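Local coordinates for protein Two-component system sensor histidine kinase (Bacteroides thetaiotaomicron, PDB 3OTT) that probably serves as a membrane-bound saccharide sensor, its extracellular propeller and sandwich domains relaying a signal to a histidine kinase and DNA-binding transcription regulator inside the cell, at residues Tyr361-Ile375 against Thr390-Phe404. Numbering follows the deposited sequence.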
loop_
_atom_site.group_PDB
_atom_site.type_symbol
_atom_site.label_atom_id
_atom_site.label_comp_id
_atom_site.label_asym_id
_atom_site.label_seq_id
_atom_site.Cartn_x
_atom_site.Cartn_y
_atom_site.Cartn_z
ATOM N N TYR B 361 -16.045 0.727 4.130
ATOM C CA TYR B 361 -16.770 1.304 5.270
ATOM C C TYR B 361 -16.134 0.824 6.565
ATOM O O TYR B 361 -15.953 -0.413 6.777
ATOM C CB TYR B 361 -18.236 0.890 5.268
ATOM C CG TYR B 361 -18.992 1.486 4.134
ATOM C CD1 TYR B 361 -19.037 0.837 2.866
ATOM C CD2 TYR B 361 -19.647 2.717 4.274
ATOM C CE1 TYR B 361 -19.709 1.423 1.763
ATOM C CE2 TYR B 361 -20.350 3.309 3.161
ATOM C CZ TYR B 361 -20.346 2.636 1.913
ATOM O OH TYR B 361 -20.978 3.163 0.824
ATOM N N ARG B 362 -15.706 1.780 7.390
ATOM C CA ARG B 362 -15.229 1.388 8.717
ATOM C C ARG B 362 -15.344 2.442 9.732
ATOM O O ARG B 362 -15.580 3.617 9.387
ATOM C CB ARG B 362 -13.823 0.843 8.729
ATOM C CG ARG B 362 -12.842 1.757 8.345
ATOM C CD ARG B 362 -12.358 1.290 7.004
ATOM N NE ARG B 362 -11.029 0.686 7.002
ATOM C CZ ARG B 362 -10.052 1.169 6.234
ATOM N NH1 ARG B 362 -10.300 2.234 5.467
ATOM N NH2 ARG B 362 -8.852 0.607 6.213
ATOM N N MET B 363 -15.200 2.011 10.974
ATOM C CA MET B 363 -15.247 2.913 12.064
ATOM C C MET B 363 -14.028 3.801 11.978
ATOM O O MET B 363 -12.904 3.327 11.867
ATOM C CB MET B 363 -15.341 2.145 13.403
ATOM C CG MET B 363 -14.875 2.917 14.626
ATOM S SD MET B 363 -16.088 4.073 15.277
ATOM C CE MET B 363 -15.886 5.569 14.316
ATOM N N GLY B 364 -14.273 5.103 12.027
ATOM C CA GLY B 364 -13.238 6.109 12.096
ATOM C C GLY B 364 -13.079 6.812 10.756
ATOM O O GLY B 364 -12.445 7.892 10.716
ATOM N N ASP B 365 -13.615 6.195 9.671
ATOM C CA ASP B 365 -13.394 6.695 8.304
ATOM C C ASP B 365 -14.176 7.961 8.146
ATOM O O ASP B 365 -15.380 7.988 8.352
ATOM C CB ASP B 365 -13.829 5.705 7.223
ATOM C CG ASP B 365 -13.354 6.111 5.836
ATOM O OD1 ASP B 365 -14.102 6.795 5.106
ATOM O OD2 ASP B 365 -12.208 5.781 5.487
ATOM N N LYS B 366 -13.479 9.021 7.796
ATOM C CA LYS B 366 -14.121 10.314 7.636
ATOM C C LYS B 366 -15.287 10.302 6.641
ATOM O O LYS B 366 -16.246 11.020 6.833
ATOM C CB LYS B 366 -13.087 11.389 7.230
ATOM C CG LYS B 366 -12.013 11.702 8.297
ATOM C CD LYS B 366 -12.591 11.687 9.741
ATOM C CE LYS B 366 -11.795 12.616 10.665
ATOM N NZ LYS B 366 -12.642 13.066 11.821
ATOM N N THR B 367 -15.223 9.497 5.598
ATOM C CA THR B 367 -16.180 9.670 4.522
ATOM C C THR B 367 -17.219 8.596 4.537
ATOM O O THR B 367 -18.352 8.868 4.190
ATOM C CB THR B 367 -15.495 9.590 3.151
ATOM O OG1 THR B 367 -14.299 10.336 3.227
ATOM C CG2 THR B 367 -16.384 10.173 2.052
ATOM N N TYR B 368 -16.796 7.383 4.905
ATOM C CA TYR B 368 -17.626 6.191 4.898
ATOM C C TYR B 368 -17.615 5.468 6.254
ATOM O O TYR B 368 -17.076 4.356 6.378
ATOM C CB TYR B 368 -17.234 5.251 3.756
ATOM C CG TYR B 368 -17.288 5.886 2.378
ATOM C CD1 TYR B 368 -18.504 6.232 1.805
ATOM C CD2 TYR B 368 -16.118 6.178 1.666
ATOM C CE1 TYR B 368 -18.568 6.860 0.539
ATOM C CE2 TYR B 368 -16.181 6.805 0.399
ATOM C CZ TYR B 368 -17.418 7.115 -0.150
ATOM O OH TYR B 368 -17.518 7.722 -1.386
ATOM N N PRO B 369 -18.234 6.084 7.278
ATOM C CA PRO B 369 -18.140 5.468 8.604
ATOM C C PRO B 369 -19.058 4.276 8.803
ATOM O O PRO B 369 -20.018 4.106 8.072
ATOM C CB PRO B 369 -18.481 6.635 9.567
ATOM C CG PRO B 369 -19.362 7.585 8.733
ATOM C CD PRO B 369 -19.097 7.291 7.267
ATOM N N LEU B 370 -18.705 3.414 9.751
ATOM C CA LEU B 370 -19.577 2.374 10.251
ATOM C C LEU B 370 -19.650 2.459 11.759
ATOM O O LEU B 370 -18.673 2.849 12.392
ATOM C CB LEU B 370 -19.042 1.011 9.908
ATOM C CG LEU B 370 -19.628 0.278 8.720
ATOM C CD1 LEU B 370 -19.209 -1.208 8.773
ATOM C CD2 LEU B 370 -21.097 0.436 8.692
ATOM N N SER B 371 -20.787 2.092 12.329
ATOM C CA SER B 371 -20.953 2.069 13.779
ATOM C C SER B 371 -19.893 1.176 14.469
ATOM O O SER B 371 -19.566 1.460 15.607
ATOM C CB SER B 371 -22.378 1.616 14.209
ATOM O OG SER B 371 -22.715 0.376 13.546
ATOM N N HIS B 372 -19.365 0.150 13.771
ATOM C CA HIS B 372 -18.420 -0.869 14.316
ATOM C C HIS B 372 -17.780 -1.599 13.151
ATOM O O HIS B 372 -18.438 -1.851 12.133
ATOM C CB HIS B 372 -19.130 -1.930 15.178
ATOM C CG HIS B 372 -18.266 -2.565 16.226
ATOM N ND1 HIS B 372 -17.312 -3.526 15.947
ATOM C CD2 HIS B 372 -18.213 -2.378 17.562
ATOM C CE1 HIS B 372 -16.697 -3.885 17.061
ATOM N NE2 HIS B 372 -17.222 -3.207 18.058
ATOM N N ASN B 373 -16.508 -1.976 13.308
ATOM C CA ASN B 373 -15.796 -2.691 12.258
ATOM C C ASN B 373 -16.164 -4.172 12.082
ATOM O O ASN B 373 -16.003 -4.743 10.975
ATOM C CB ASN B 373 -14.287 -2.560 12.504
ATOM C CG ASN B 373 -13.761 -1.223 12.043
ATOM O OD1 ASN B 373 -14.405 -0.540 11.258
ATOM N ND2 ASN B 373 -12.630 -0.837 12.532
ATOM N N ARG B 374 -16.615 -4.797 13.150
ATOM C CA ARG B 374 -16.786 -6.239 13.144
ATOM C C ARG B 374 -18.157 -6.597 12.532
ATOM O O ARG B 374 -19.196 -6.367 13.125
ATOM C CB ARG B 374 -16.589 -6.803 14.558
ATOM C CG ARG B 374 -16.527 -8.320 14.669
ATOM C CD ARG B 374 -15.773 -8.821 15.944
ATOM N NE ARG B 374 -14.373 -8.434 16.006
ATOM C CZ ARG B 374 -13.365 -9.075 15.414
ATOM N NH1 ARG B 374 -13.549 -10.218 14.695
ATOM N NH2 ARG B 374 -12.149 -8.587 15.557
ATOM N N ILE B 375 -18.122 -7.103 11.310
ATOM C CA ILE B 375 -19.288 -7.427 10.521
ATOM C C ILE B 375 -19.550 -8.889 10.812
ATOM O O ILE B 375 -18.593 -9.709 10.840
ATOM C CB ILE B 375 -18.957 -7.330 9.006
ATOM C CG1 ILE B 375 -18.347 -5.948 8.646
ATOM C CG2 ILE B 375 -20.232 -7.605 8.192
ATOM C CD1 ILE B 375 -19.144 -4.824 9.159
ATOM N N THR B 390 -23.781 -6.197 12.948
ATOM C CA THR B 390 -22.450 -5.874 13.460
ATOM C C THR B 390 -22.425 -5.823 14.994
ATOM O O THR B 390 -23.496 -5.918 15.621
ATOM C CB THR B 390 -21.932 -4.474 12.957
ATOM O OG1 THR B 390 -22.484 -3.431 13.752
ATOM C CG2 THR B 390 -22.153 -4.217 11.450
ATOM N N ASP B 391 -21.231 -5.617 15.593
ATOM C CA ASP B 391 -21.082 -5.473 17.042
ATOM C C ASP B 391 -21.413 -4.067 17.481
ATOM O O ASP B 391 -21.309 -3.764 18.673
ATOM C CB ASP B 391 -19.644 -5.846 17.552
ATOM C CG ASP B 391 -19.431 -7.362 17.697
ATOM O OD1 ASP B 391 -20.399 -8.145 17.471
ATOM O OD2 ASP B 391 -18.285 -7.785 17.970
ATOM N N GLY B 392 -21.838 -3.229 16.522
ATOM C CA GLY B 392 -22.462 -1.933 16.770
ATOM C C GLY B 392 -23.902 -1.893 16.196
ATOM O O GLY B 392 -24.276 -0.948 15.480
ATOM N N SER B 393 -24.692 -2.917 16.522
ATOM C CA SER B 393 -26.105 -3.038 16.159
ATOM C C SER B 393 -26.282 -3.238 14.639
ATOM O O SER B 393 -25.317 -3.573 13.948
ATOM C CB SER B 393 -26.946 -1.862 16.723
ATOM O OG SER B 393 -28.357 -2.072 16.529
ATOM N N ILE B 394 -27.512 -3.069 14.141
ATOM C CA ILE B 394 -27.837 -3.326 12.770
ATOM C C ILE B 394 -27.852 -2.040 11.947
ATOM O O ILE B 394 -28.168 -0.973 12.439
ATOM C CB ILE B 394 -29.177 -4.072 12.642
ATOM C CG1 ILE B 394 -30.348 -3.311 13.281
ATOM C CG2 ILE B 394 -29.087 -5.378 13.342
ATOM C CD1 ILE B 394 -31.718 -3.719 12.650
ATOM N N ASN B 395 -27.481 -2.147 10.688
ATOM C CA ASN B 395 -27.543 -1.004 9.797
ATOM C C ASN B 395 -28.230 -1.359 8.485
ATOM O O ASN B 395 -28.186 -2.517 8.048
ATOM C CB ASN B 395 -26.141 -0.543 9.469
ATOM C CG ASN B 395 -25.375 -0.031 10.677
ATOM O OD1 ASN B 395 -25.371 1.144 10.930
ATOM N ND2 ASN B 395 -24.677 -0.912 11.378
ATOM N N ARG B 396 -28.822 -0.341 7.843
ATOM C CA ARG B 396 -29.421 -0.477 6.545
ATOM C C ARG B 396 -28.673 0.412 5.544
ATOM O O ARG B 396 -28.399 1.564 5.852
ATOM C CB ARG B 396 -30.890 -0.033 6.618
ATOM C CG ARG B 396 -31.615 0.041 5.252
ATOM C CD ARG B 396 -33.162 0.291 5.357
ATOM N NE ARG B 396 -33.469 1.662 5.762
ATOM C CZ ARG B 396 -33.323 2.736 4.971
ATOM N NH1 ARG B 396 -32.897 2.608 3.725
ATOM N NH2 ARG B 396 -33.592 3.943 5.430
ATOM N N TYR B 397 -28.381 -0.092 4.351
ATOM C CA TYR B 397 -27.699 0.746 3.362
ATOM C C TYR B 397 -28.653 1.651 2.623
ATOM O O TYR B 397 -29.711 1.208 2.216
ATOM C CB TYR B 397 -26.999 -0.080 2.313
ATOM C CG TYR B 397 -25.926 0.646 1.514
ATOM C CD1 TYR B 397 -24.830 1.297 2.161
ATOM C CD2 TYR B 397 -25.954 0.629 0.107
ATOM C CE1 TYR B 397 -23.836 1.890 1.429
ATOM C CE2 TYR B 397 -24.966 1.222 -0.628
ATOM C CZ TYR B 397 -23.907 1.864 0.022
ATOM O OH TYR B 397 -22.910 2.469 -0.736
ATOM N N ASP B 398 -28.244 2.897 2.436
ATOM C CA ASP B 398 -28.870 3.792 1.484
ATOM C C ASP B 398 -28.007 3.902 0.202
ATOM O O ASP B 398 -27.061 4.671 0.142
ATOM C CB ASP B 398 -29.039 5.155 2.127
ATOM C CG ASP B 398 -29.950 6.069 1.328
ATOM O OD1 ASP B 398 -29.835 6.118 0.063
ATOM O OD2 ASP B 398 -30.761 6.757 1.996
ATOM N N TYR B 399 -28.320 3.111 -0.817
ATOM C CA TYR B 399 -27.704 3.233 -2.141
ATOM C C TYR B 399 -27.580 4.640 -2.732
ATOM O O TYR B 399 -26.657 4.908 -3.473
ATOM C CB TYR B 399 -28.484 2.358 -3.121
ATOM C CG TYR B 399 -28.241 0.897 -2.867
ATOM C CD1 TYR B 399 -27.072 0.265 -3.352
ATOM C CD2 TYR B 399 -29.151 0.142 -2.112
ATOM C CE1 TYR B 399 -26.818 -1.097 -3.100
ATOM C CE2 TYR B 399 -28.908 -1.243 -1.852
ATOM C CZ TYR B 399 -27.738 -1.826 -2.361
ATOM O OH TYR B 399 -27.496 -3.138 -2.122
ATOM N N ALA B 400 -28.524 5.526 -2.466
ATOM C CA ALA B 400 -28.459 6.853 -3.104
ATOM C C ALA B 400 -27.420 7.725 -2.449
ATOM O O ALA B 400 -26.723 8.446 -3.133
ATOM C CB ALA B 400 -29.802 7.539 -3.120
ATOM N N THR B 401 -27.267 7.633 -1.129
ATOM C CA THR B 401 -26.256 8.456 -0.424
ATOM C C THR B 401 -24.942 7.683 -0.178
ATOM O O THR B 401 -23.903 8.271 0.210
ATOM C CB THR B 401 -26.775 8.950 0.940
ATOM O OG1 THR B 401 -26.920 7.841 1.842
ATOM C CG2 THR B 401 -28.126 9.721 0.797
ATOM N N ARG B 402 -25.005 6.374 -0.340
ATOM C CA ARG B 402 -23.821 5.540 -0.192
ATOM C C ARG B 402 -23.389 5.508 1.272
ATOM O O ARG B 402 -22.231 5.430 1.571
ATOM C CB ARG B 402 -22.718 5.983 -1.169
ATOM C CG ARG B 402 -23.043 5.617 -2.666
ATOM C CD ARG B 402 -22.038 6.149 -3.736
ATOM N NE ARG B 402 -21.813 7.600 -3.614
ATOM C CZ ARG B 402 -20.626 8.198 -3.433
ATOM N NH1 ARG B 402 -19.495 7.495 -3.404
ATOM N NH2 ARG B 402 -20.560 9.524 -3.314
ATOM N N GLN B 403 -24.371 5.609 2.163
ATOM C CA GLN B 403 -24.145 5.650 3.595
ATOM C C GLN B 403 -25.061 4.623 4.279
ATOM O O GLN B 403 -26.192 4.337 3.780
ATOM C CB GLN B 403 -24.359 7.063 4.188
ATOM C CG GLN B 403 -23.416 8.184 3.677
ATOM C CD GLN B 403 -21.928 7.944 3.997
ATOM O OE1 GLN B 403 -21.571 7.330 5.010
ATOM N NE2 GLN B 403 -21.071 8.410 3.137
ATOM N N PHE B 404 -24.563 4.045 5.376
ATOM C CA PHE B 404 -25.414 3.241 6.297
ATOM C C PHE B 404 -26.227 4.074 7.264
ATOM O O PHE B 404 -25.806 5.155 7.664
ATOM C CB PHE B 404 -24.586 2.185 7.063
ATOM C CG PHE B 404 -24.146 1.074 6.165
ATOM C CD1 PHE B 404 -25.012 -0.008 5.890
ATOM C CD2 PHE B 404 -22.966 1.170 5.484
ATOM C CE1 PHE B 404 -24.638 -0.974 5.013
ATOM C CE2 PHE B 404 -22.590 0.197 4.586
ATOM C CZ PHE B 404 -23.410 -0.863 4.346
HETATM O O HOH W 1 -22.082 5.028 6.226
#
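Y361 meets F404 edge to face: CE2 of F404 stands over the centre of the tyrosine ring, 3.8 Å from Y361 CG, with the two planes 86° apart. How a buried phenol can tie a loop to a sheet is well illustrated here. The hydroxyl of Y361 donates to R402 O at 2.7 Å, from above the carbonyl plane, and accepts from Y397 OH at 2.6 Å, so one oxygen serves two bonds. A phenylalanine in place of Y361 could keep the ring packing but would probably leave R402 O and the Y397 hydroxyl without this shared partner.

From the start of strand 403-410, Q403 bends at chi2 (-62°), which turns its amide back so that NE2 donates to T367 O of the loop at 3.0 Å, in the carbonyl plane. A water bridges Q403 OE1, P369 O and F404 N.

At the far end D391 lays CB over the H372 ring, a CH-pi contact 3.5 Å from the centroid, while its carboxylate is salt-bridged to R376. H372 NE2 itself bonds Y75 of the second subunit. T390 and I375 form an antiparallel non-hydrogen-bonded pair, T390 CG2 3.8 Å from I375 CD1, and T390 OG1 accepts from G392 N, an ST turn. Nearby, S371 OG donates to G392 O and receives N395 ND2 at 3.2 Å, nearly straight (168°).

The loop 361-375 links the outermost strand 359-361 of one four-stranded antiparallel blade to the first strand, 375-380, of the next, and packs against the latter's strands 393-398 and 403-410: the blade-to-blade connection of a beta-propeller.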